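Local coordinates for protein AT27789p (Drosophila melanogaster, PDB 5UZN) that probably binds RNA, including messenger RNA, as the hnRNP F/H homolog Glorund, of which this chain is the third quasi-RNA recognition motif domain, at residues 62-65 against 66-70. Residues are numbered along the deposited sequence; the frame is centred on the assembly and turned at random.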
ATOM      1  N   ASP A  62      13.412   1.600  -2.154  1.00 24.86           N
ATOM      2  CA  ASP A  62      12.096   2.239  -2.180  1.00 26.09           C
ATOM      3  C   ASP A  62      11.181   1.692  -1.088  1.00 16.94           C
ATOM      4  O   ASP A  62      10.534   2.458  -0.366  1.00 22.40           O
ATOM      5  CB  ASP A  62      11.448   2.036  -3.545  1.00 21.69           C
ATOM      6  CG  ASP A  62      11.797   3.140  -4.533  1.00 35.16           C
ATOM      7  OD1 ASP A  62      12.731   3.917  -4.248  1.00 28.88           O
ATOM      8  OD2 ASP A  62      11.122   3.230  -5.586  1.00 23.51           O
ATOM      9  N   SER A  63      11.095   0.359  -0.969  1.00 17.71           N
ATOM     10  CA  SER A  63      10.168  -0.229  -0.010  1.00 21.80           C
ATOM     11  C   SER A  63      10.511   0.183   1.408  1.00 20.04           C
ATOM     12  O   SER A  63       9.613   0.399   2.224  1.00 18.62           O
ATOM     13  CB  SER A  63      10.167  -1.756  -0.130  1.00 20.03           C
ATOM     14  OG  SER A  63      11.367  -2.329   0.371  1.00 17.83           O
ATOM     15  N   GLN A  64      11.798   0.349   1.706  1.00 15.48           N
ATOM     16  CA  GLN A  64      12.195   0.653   3.069  1.00 16.82           C
ATOM     17  C   GLN A  64      11.927   2.108   3.428  1.00 20.04           C
ATOM     18  O   GLN A  64      11.472   2.398   4.542  1.00 18.36           O
ATOM     19  CB  GLN A  64      13.665   0.287   3.259  1.00 25.14           C
ATOM     20  CG  GLN A  64      13.875  -1.207   3.055  1.00 20.97           C
ATOM     21  CD  GLN A  64      12.941  -2.028   3.921  1.00 24.17           C
ATOM     22  OE1 GLN A  64      13.102  -2.073   5.127  1.00 19.00           O
ATOM     23  NE2 GLN A  64      11.950  -2.668   3.305  1.00 17.19           N
ATOM     24  N   VAL A  65      12.188   3.031   2.500  1.00 20.32           N
ATOM     25  CA  VAL A  65      11.772   4.417   2.699  1.00 20.70           C
ATOM     26  C   VAL A  65      10.258   4.478   2.905  1.00 26.32           C
ATOM     27  O   VAL A  65       9.770   5.106   3.853  1.00 26.76           O
ATOM     28  CB  VAL A  65      12.225   5.301   1.517  1.00 25.76           C
ATOM     29  CG1 VAL A  65      11.499   6.636   1.534  1.00 41.48           C
ATOM     30  CG2 VAL A  65      13.730   5.518   1.564  1.00 36.81           C
ATOM     31  N   ALA A  66       9.495   3.766   2.065  1.00 25.87           N
ATOM     32  CA  ALA A  66       8.037   3.799   2.188  1.00 27.39           C
ATOM     33  C   ALA A  66       7.545   3.271   3.533  1.00 21.97           C
ATOM     34  O   ALA A  66       6.534   3.758   4.057  1.00 23.56           O
ATOM     35  CB  ALA A  66       7.391   3.011   1.051  1.00 24.48           C
ATOM     36  N   MET A  67       8.241   2.298   4.129  1.00 21.07           N
ATOM     37  CA  MET A  67       7.834   1.816   5.447  1.00 21.56           C
ATOM     38  C   MET A  67       7.895   2.902   6.514  1.00 28.11           C
ATOM     39  O   MET A  67       7.129   2.851   7.484  1.00 33.73           O
ATOM     40  CB  MET A  67       8.690   0.615   5.866  1.00 20.70           C
ATOM     41  CG  MET A  67       8.337  -0.703   5.145  1.00 22.03           C
ATOM     42  SD  MET A  67       6.693  -1.381   5.503  1.00 19.60           S
ATOM     43  CE  MET A  67       6.916  -1.907   7.198  1.00 20.34           C
ATOM     44  N   LYS A  68       8.799   3.874   6.371  1.00 31.15           N
ATOM     45  CA  LYS A  68       8.973   4.956   7.343  1.00 41.17           C
ATOM     46  C   LYS A  68       8.203   6.203   6.937  1.00 44.34           C
ATOM     47  O   LYS A  68       7.387   6.727   7.704  1.00 51.44           O
ATOM     48  CB  LYS A  68      10.450   5.360   7.479  1.00 40.39           C
ATOM     49  CG  LYS A  68      11.462   4.308   7.155  1.00 42.27           C
ATOM     50  CD  LYS A  68      11.581   3.286   8.262  1.00 53.09           C
ATOM     51  CE  LYS A  68      12.744   2.346   7.976  1.00 52.62           C
ATOM     52  NZ  LYS A  68      12.323   1.204   7.110  1.00 47.04           N
ATOM     53  N   ARG A  69       8.466   6.686   5.726  1.00 39.53           N
ATOM     54  CA  ARG A  69       8.095   8.028   5.292  1.00 42.60           C
ATOM     55  C   ARG A  69       6.828   7.944   4.452  1.00 38.65           C
ATOM     56  O   ARG A  69       6.868   7.594   3.270  1.00 39.81           O
ATOM     57  CB  ARG A  69       9.253   8.660   4.536  1.00 37.78           C
ATOM     58  CG  ARG A  69      10.445   8.945   5.440  1.00 54.00           C
ATOM     59  CD  ARG A  69      11.734   9.105   4.656  1.00 59.71           C
ATOM     60  NE  ARG A  69      11.547   9.890   3.440  1.00 55.10           N
ATOM     61  CZ  ARG A  69      12.539  10.237   2.628  1.00 60.20           C
ATOM     62  NH1 ARG A  69      12.287  10.949   1.533  1.00 70.12           N
ATOM     63  NH2 ARG A  69      13.783   9.865   2.909  1.00 60.58           N
ATOM     64  N   HIS A  70       5.709   8.293   5.078  1.00 36.73           N
ATOM     65  CA  HIS A  70       4.379   8.177   4.503  1.00 33.01           C
ATOM     66  C   HIS A  70       3.458   9.087   5.308  1.00 46.15           C
ATOM     67  O   HIS A  70       3.823   9.578   6.381  1.00 44.42           O
ATOM     68  CB  HIS A  70       3.907   6.719   4.531  1.00 30.90           C
ATOM     69  CG  HIS A  70       4.034   6.064   5.878  1.00 29.89           C
ATOM     70  ND1 HIS A  70       3.088   6.218   6.867  1.00 41.81           N
ATOM     71  CD2 HIS A  70       4.978   5.234   6.387  1.00 33.52           C
ATOM     72  CE1 HIS A  70       3.449   5.525   7.933  1.00 40.36           C
ATOM     73  NE2 HIS A  70       4.588   4.913   7.667  1.00 27.19           N
TER
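Bends at chi2 (-76°) and chi4 (-86°) fold the Lys-68 chain back along the helix, so that Lys-68 NZ reaches Gln-64 O, 3.0 Å away; the ammonium comes in tilted from the carbonyl plane. One turn back, the Gln-64 chain crosses the lysine at a slant, Gln-64 OE1 3.9 Å from Lys-68 NZ. A bend at chi2 of Gln-64 (-53°) swings the amide toward the preceding residue, where Gln-64 NE2 donates a nearly straight bond of 3.0 Å to Ser-63 OG, which lies in the amide plane. That hydroxyl is also hydrogen-bonded to Tyr-60 O, at the start of the helix. A leucine in place of Gln-64 would probably leave the Ser-63 hydroxyl without this donor and take the amide oxygen away from beside Lys-68 NZ. All this lies in helix 60-68 and the residues just after it, the second helix of the βαββαβ RRM fold, which packs on the four-stranded antiparallel sheet: Ala-66 rests on Phe-57 and Ile-13, Met-67 on Ile-13 and Leu-81. Val-65 O takes two backbone donors, Arg-69 N at 2.8 Å, almost straight, and Lys-68 N at 3.0 Å, well above the carbonyl plane. The side chains of Val-65 and Arg-69 also cross at an angle, Val-65 CG1 over one face of the Arg-69 guanidinium, displaced toward its rim and 3.8 Å from Arg-69 NE.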